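Local coordinates for kinesin-like protein (PDB 5X3E) that probably hydrolyses ATP to drive movement along microtubules, as a kinesin-6 motor domain captured here in its apo state, at residues V369-Q374 against F427-Q432; L360-Q365 against K390-F395. One frame throughout, in Å; residues are numbered along the deposited sequence.

Interaction 1: V369-Q374 against F427-Q432; sequences VLRRNQ and FAEESQ
In the kinesin motor domain, the long helix 350-375 corresponds to the switch II or relay helix, and here its Arg371 reaches the chain Phe427-Glu429, which leads from helix 418-424 into strand 430-433, an edge strand paired antiparallel with strand 79-82 in the region that probably leads into the neck linker. The arrangement illustrates how one long side chain can join a helix to the loop just ahead of an edge strand. With CG anti to the carbonyl carbon (chi1 -80°) and the chain extended from there to NE, the side chain spans the gap, the CA atoms of Arg371 and Glu429 being 8.6 Å apart, and sets the guanidinium at the carbonyl of Phe427. Its NH2 donates a nearly straight bond to Phe427 O, 2.8 Å long with an N-H...O angle of 175°. The oxygen lies in the guanidinium plane, whereas the donor is tilted from the carbonyl plane by 27°. The carboxylate of Glu429 is engaged elsewhere, OE1 accepting from Val38 N on strand 37-42; OE1 lies 5.2 Å from Arg371 NH2, too far for an ion pair but probably close enough for a weak attraction. Over one guanidinium face, offset toward the rim, sits Glu429 CA, 3.5 Å from Arg371 NH2.

Interaction 2: L360-Q365 against K390-F395; sequences LMTLRQ and KLTHLF. With SO4 (sulfate ion), chain M.
Two threonines, Thr362 and Thr392, meet with methyl against hydroxyl: CG2 of Thr362 packs on OG1 of Thr392 at 3.6 Å, and this buried contact between helix 350-375 and the short helix 390-394 has no polar bond of its own. It exemplifies how polar residues can serve as plain packing surfaces once their hydroxyls are satisfied elsewhere. Both take the same rotamer, chi1 near -55°, which sets OG1 beside the backbone N. For Thr362 this brings the hydroxyl to the carbonyl oxygen of Gln358 one turn back and leaves the methyl to face its partner, the two side chains crossing at a slant. Thr392 OG1 is hydrogen-bonded to Ser389 OG just before its helix, and it lies 3.8 Å from Leu363 N. Here the helices come close, the CA atoms of Leu363 and Thr392 being 6.1 Å apart.

His393 does not meet 360-365. Its ring presents an edge to a sulfate ion, probably from the crystallisation liquor, and NE2 makes weak bonds to O3 at 3.0 Å and to O2 at 3.3 Å, the shorter being the more bent (130° against 166°). Arg387 NH1 and His248 ND1 are also hydrogen-bonded to the anion. Where 360-365 meets 390-395, the chemistry implies a join resting on van der Waals packing, with each threonine hydroxyl bonded within its own neighbourhood.

Both interactions draw on helix 350-375, interaction 2 on Leu360-Gln365 and interaction 1 on the following turns, and their centres are 15 Å apart on the same side of the chain's centre. Along the chain the segments alternate: 360-365, 369-374, 390-395, 427-432. The helix thus meets helix 390-394 first and the chain leading into strand 430-433 further on. The two contacts also touch, since Phe427 CE1 packs against Arg364 CA at 3.6 Å. As a worked example, one long helix links two later parts of the motor domain, consistent with the relay role of this helix in kinesins.

Interaction 1: V369-Q374 against F427-Q432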
loop_
_atom_site.group_PDB
_atom_site.type_symbol
_atom_site.label_atom_id
_atom_site.label_comp_id
_atom_site.label_asym_id
_atom_site.label_seq_id
_atom_site.Cartn_x
_atom_site.Cartn_y
_atom_site.Cartn_z
ATOM N N VAL A 369 -19.961 4.117 0.069
ATOM C CA VAL A 369 -20.349 5.029 -1.004
ATOM C C VAL A 369 -19.730 4.582 -2.323
ATOM O O VAL A 369 -20.355 4.687 -3.387
ATOM C CB VAL A 369 -19.955 6.475 -0.649
ATOM C CG1 VAL A 369 -20.286 7.417 -1.795
ATOM C CG2 VAL A 369 -20.671 6.915 0.615
ATOM N N LEU A 370 -18.492 4.080 -2.275
ATOM C CA LEU A 370 -17.835 3.602 -3.490
ATOM C C LEU A 370 -18.586 2.429 -4.100
ATOM O O LEU A 370 -18.761 2.362 -5.323
ATOM C CB LEU A 370 -16.388 3.204 -3.194
ATOM C CG LEU A 370 -15.641 2.542 -4.356
ATOM C CD1 LEU A 370 -15.524 3.489 -5.541
ATOM C CD2 LEU A 370 -14.266 2.070 -3.914
ATOM N N ARG A 371 -19.030 1.489 -3.264
ATOM C CA ARG A 371 -19.767 0.338 -3.769
ATOM C C ARG A 371 -21.070 0.757 -4.434
ATOM O O ARG A 371 -21.424 0.242 -5.500
ATOM C CB ARG A 371 -20.046 -0.643 -2.638
ATOM C CG ARG A 371 -18.879 -1.535 -2.279
ATOM C CD ARG A 371 -19.148 -2.195 -0.948
ATOM N NE ARG A 371 -18.123 -3.157 -0.577
ATOM C CZ ARG A 371 -17.880 -3.527 0.673
ATOM N NH1 ARG A 371 -18.586 -3.002 1.668
ATOM N NH2 ARG A 371 -16.934 -4.415 0.931
ATOM N N ARG A 372 -21.805 1.681 -3.815
ATOM C CA ARG A 372 -23.074 2.104 -4.397
ATOM C C ARG A 372 -22.850 2.822 -5.719
ATOM O O ARG A 372 -23.624 2.650 -6.668
ATOM C CB ARG A 372 -23.825 3.012 -3.426
ATOM C CG ARG A 372 -24.043 2.418 -2.046
ATOM C CD ARG A 372 -24.932 3.313 -1.198
ATOM N NE ARG A 372 -24.940 2.907 0.202
ATOM C CZ ARG A 372 -24.302 3.567 1.166
ATOM N NH1 ARG A 372 -23.621 4.667 0.875
ATOM N NH2 ARG A 372 -24.352 3.132 2.419
ATOM N N ASN A 373 -21.792 3.634 -5.802
ATOM C CA ASN A 373 -21.502 4.329 -7.050
ATOM C C ASN A 373 -21.147 3.356 -8.167
ATOM O O ASN A 373 -21.467 3.609 -9.333
ATOM C CB ASN A 373 -20.368 5.336 -6.854
ATOM C CG ASN A 373 -20.796 6.569 -6.070
ATOM O OD1 ASN A 373 -21.962 6.965 -6.094
ATOM N ND2 ASN A 373 -19.848 7.185 -5.378
ATOM N N GLN A 374 -20.504 2.234 -7.837
ATOM C CA GLN A 374 -20.123 1.289 -8.880
ATOM C C GLN A 374 -21.324 0.582 -9.496
ATOM O O GLN A 374 -21.194 -0.004 -10.574
ATOM C CB GLN A 374 -19.134 0.262 -8.324
ATOM C CG GLN A 374 -17.754 0.837 -8.018
ATOM C CD GLN A 374 -16.864 -0.121 -7.245
ATOM O OE1 GLN A 374 -17.347 -1.002 -6.534
ATOM N NE2 GLN A 374 -15.552 0.043 -7.392
ATOM N N PHE A 427 -16.779 -4.599 7.170
ATOM C CA PHE A 427 -16.298 -4.236 5.842
ATOM C C PHE A 427 -16.732 -5.221 4.765
ATOM O O PHE A 427 -16.361 -5.037 3.601
ATOM C CB PHE A 427 -14.772 -4.129 5.850
ATOM C CG PHE A 427 -14.252 -2.823 6.387
ATOM C CD1 PHE A 427 -14.262 -1.681 5.605
ATOM C CD2 PHE A 427 -13.742 -2.742 7.673
ATOM C CE1 PHE A 427 -13.775 -0.483 6.092
ATOM C CE2 PHE A 427 -13.256 -1.544 8.166
ATOM C CZ PHE A 427 -13.272 -0.415 7.375
ATOM N N ALA A 428 -17.489 -6.256 5.132
ATOM C CA ALA A 428 -17.836 -7.324 4.204
ATOM C C ALA A 428 -18.697 -6.795 3.066
ATOM O O ALA A 428 -19.475 -5.851 3.226
ATOM C CB ALA A 428 -18.557 -8.457 4.933
ATOM N N GLU A 429 -18.510 -7.405 1.892
ATOM C CA GLU A 429 -19.263 -7.009 0.709
ATOM C C GLU A 429 -20.765 -7.104 0.956
ATOM O O GLU A 429 -21.532 -6.245 0.506
ATOM C CB GLU A 429 -18.821 -7.863 -0.482
ATOM C CG GLU A 429 -17.298 -8.049 -0.485
ATOM C CD GLU A 429 -16.695 -8.391 -1.842
ATOM O OE1 GLU A 429 -15.456 -8.476 -1.915
ATOM O OE2 GLU A 429 -17.440 -8.623 -2.817
ATOM N N GLU A 430 -21.200 -8.128 1.687
ATOM C CA GLU A 430 -22.587 -8.254 2.114
ATOM C C GLU A 430 -22.650 -9.107 3.376
ATOM O O GLU A 430 -21.714 -9.847 3.689
ATOM C CB GLU A 430 -23.453 -8.838 0.996
ATOM C CG GLU A 430 -23.050 -10.234 0.568
ATOM C CD GLU A 430 -24.214 -11.036 0.028
ATOM O OE1 GLU A 430 -25.277 -11.062 0.684
ATOM O OE2 GLU A 430 -24.060 -11.644 -1.054
ATOM N N SER A 431 -23.766 -8.996 4.103
ATOM C CA SER A 431 -23.884 -9.636 5.409
ATOM C C SER A 431 -25.237 -10.319 5.575
ATOM O O SER A 431 -26.255 -9.851 5.058
ATOM C CB SER A 431 -23.689 -8.614 6.538
ATOM O OG SER A 431 -24.710 -7.629 6.504
ATOM N N GLN A 432 -25.233 -11.433 6.321
ATOM C CA GLN A 432 -26.418 -12.249 6.573
ATOM C C GLN A 432 -26.495 -12.618 8.054
ATOM O O GLN A 432 -25.467 -12.872 8.689
ATOM C CB GLN A 432 -26.395 -13.525 5.713
ATOM C CG GLN A 432 -26.307 -13.263 4.209
ATOM C CD GLN A 432 -24.901 -13.447 3.654
ATOM O OE1 GLN A 432 -23.923 -13.473 4.402
ATOM N NE2 GLN A 432 -24.797 -13.567 2.336
#

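Interaction 2: L360-Q365 against K390-F395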
loop_
_atom_site.group_PDB
_atom_site.type_symbol
_atom_site.label_atom_id
_atom_site.label_comp_id
_atom_site.label_asym_id
_atom_site.label_seq_id
_atom_site.Cartn_x
_atom_site.Cartn_y
_atom_site.Cartn_z
ATOM N N LEU A 360 -10.829 5.357 10.518
ATOM C CA LEU A 360 -11.335 4.054 10.085
ATOM C C LEU A 360 -12.838 4.085 9.837
ATOM O O LEU A 360 -13.332 3.387 8.944
ATOM C CB LEU A 360 -10.994 2.979 11.113
ATOM C CG LEU A 360 -9.508 2.750 11.379
ATOM C CD1 LEU A 360 -9.314 1.697 12.451
ATOM C CD2 LEU A 360 -8.792 2.351 10.098
ATOM N N MET A 361 -13.579 4.879 10.612
ATOM C CA MET A 361 -15.011 5.019 10.372
ATOM C C MET A 361 -15.275 5.742 9.054
ATOM O O MET A 361 -16.192 5.374 8.310
ATOM C CB MET A 361 -15.655 5.768 11.539
ATOM C CG MET A 361 -17.150 5.565 11.691
ATOM S SD MET A 361 -17.766 6.326 13.210
ATOM C CE MET A 361 -16.869 5.401 14.460
ATOM N N THR A 362 -14.476 6.773 8.750
ATOM C CA THR A 362 -14.594 7.461 7.467
ATOM C C THR A 362 -14.258 6.533 6.307
ATOM O O THR A 362 -14.881 6.608 5.239
ATOM C CB THR A 362 -13.681 8.688 7.442
ATOM O OG1 THR A 362 -13.937 9.504 8.591
ATOM C CG2 THR A 362 -13.911 9.495 6.181
ATOM N N LEU A 363 -13.257 5.670 6.491
ATOM C CA LEU A 363 -12.905 4.700 5.460
ATOM C C LEU A 363 -14.067 3.758 5.172
ATOM O O LEU A 363 -14.389 3.492 4.007
ATOM C CB LEU A 363 -11.671 3.907 5.887
ATOM C CG LEU A 363 -11.152 2.870 4.889
ATOM C CD1 LEU A 363 -10.829 3.526 3.559
ATOM C CD2 LEU A 363 -9.941 2.152 5.458
ATOM N N ARG A 364 -14.707 3.245 6.228
ATOM C CA ARG A 364 -15.873 2.384 6.058
ATOM C C ARG A 364 -16.953 3.081 5.242
ATOM O O ARG A 364 -17.431 2.544 4.236
ATOM C CB ARG A 364 -16.418 1.960 7.426
ATOM C CG ARG A 364 -16.927 0.518 7.500
ATOM C CD ARG A 364 -17.877 0.309 8.679
ATOM N NE ARG A 364 -17.451 1.041 9.872
ATOM C CZ ARG A 364 -16.682 0.542 10.835
ATOM N NH1 ARG A 364 -16.241 -0.707 10.758
ATOM N NH2 ARG A 364 -16.349 1.296 11.876
ATOM N N GLN A 365 -17.346 4.288 5.666
ATOM C CA GLN A 365 -18.365 5.044 4.946
ATOM C C GLN A 365 -17.971 5.261 3.490
ATOM O O GLN A 365 -18.819 5.193 2.593
ATOM C CB GLN A 365 -18.607 6.387 5.642
ATOM C CG GLN A 365 -19.012 6.270 7.102
ATOM C CD GLN A 365 -19.017 7.610 7.816
ATOM O OE1 GLN A 365 -18.945 8.664 7.183
ATOM N NE2 GLN A 365 -19.103 7.575 9.142
ATOM N N LYS A 390 -7.696 12.681 7.251
ATOM C CA LYS A 390 -6.492 12.824 6.435
ATOM C C LYS A 390 -6.241 11.573 5.604
ATOM O O LYS A 390 -5.897 11.663 4.421
ATOM C CB LYS A 390 -5.279 13.122 7.320
ATOM C CG LYS A 390 -4.737 14.546 7.216
ATOM C CD LYS A 390 -5.636 15.546 7.930
ATOM C CE LYS A 390 -4.946 16.894 8.095
ATOM N NZ LYS A 390 -5.726 17.816 8.967
ATOM N N LEU A 391 -6.421 10.398 6.212
ATOM C CA LEU A 391 -6.134 9.141 5.532
ATOM C C LEU A 391 -7.017 8.978 4.304
ATOM O O LEU A 391 -6.541 8.644 3.214
ATOM C CB LEU A 391 -6.333 7.972 6.497
ATOM C CG LEU A 391 -6.174 6.561 5.921
ATOM C CD1 LEU A 391 -4.749 6.291 5.451
ATOM C CD2 LEU A 391 -6.614 5.518 6.932
ATOM N N THR A 392 -8.314 9.221 4.466
ATOM C CA THR A 392 -9.248 9.056 3.360
ATOM C C THR A 392 -9.052 10.121 2.282
ATOM O O THR A 392 -9.274 9.853 1.094
ATOM C CB THR A 392 -10.671 9.106 3.911
ATOM O OG1 THR A 392 -10.817 8.123 4.943
ATOM C CG2 THR A 392 -11.653 8.816 2.845
ATOM N N HIS A 393 -8.606 11.316 2.668
ATOM C CA HIS A 393 -8.318 12.358 1.687
ATOM C C HIS A 393 -7.175 11.943 0.770
ATOM O O HIS A 393 -7.217 12.183 -0.444
ATOM C CB HIS A 393 -7.995 13.660 2.423
ATOM C CG HIS A 393 -7.901 14.865 1.540
ATOM N ND1 HIS A 393 -7.165 15.976 1.889
ATOM C CD2 HIS A 393 -8.461 15.145 0.340
ATOM C CE1 HIS A 393 -7.264 16.885 0.935
ATOM N NE2 HIS A 393 -8.045 16.405 -0.016
ATOM N N LEU A 394 -6.149 11.302 1.334
ATOM C CA LEU A 394 -4.991 10.883 0.551
ATOM C C LEU A 394 -5.353 9.870 -0.532
ATOM O O LEU A 394 -4.677 9.801 -1.565
ATOM C CB LEU A 394 -3.932 10.306 1.486
ATOM C CG LEU A 394 -2.620 9.811 0.884
ATOM C CD1 LEU A 394 -1.918 10.927 0.129
ATOM C CD2 LEU A 394 -1.731 9.253 1.981
ATOM N N PHE A 395 -6.426 9.101 -0.340
ATOM C CA PHE A 395 -6.858 8.118 -1.326
ATOM C C PHE A 395 -8.168 8.526 -1.996
ATOM O O PHE A 395 -8.987 7.675 -2.357
ATOM C CB PHE A 395 -6.968 6.738 -0.680
ATOM C CG PHE A 395 -5.704 6.303 0.000
ATOM C CD1 PHE A 395 -4.536 6.131 -0.733
ATOM C CD2 PHE A 395 -5.671 6.093 1.368
ATOM C CE1 PHE A 395 -3.356 5.752 -0.114
ATOM C CE2 PHE A 395 -4.496 5.711 1.994
ATOM C CZ PHE A 395 -3.337 5.544 1.253
HETATM S S SO4 M . -8.313 18.774 -2.520
HETATM O O1 SO4 M . -6.857 18.762 -2.385
HETATM O O2 SO4 M . -8.793 17.488 -3.022
HETATM O O3 SO4 M . -8.905 19.058 -1.216
HETATM O O4 SO4 M . -8.713 19.818 -3.457
#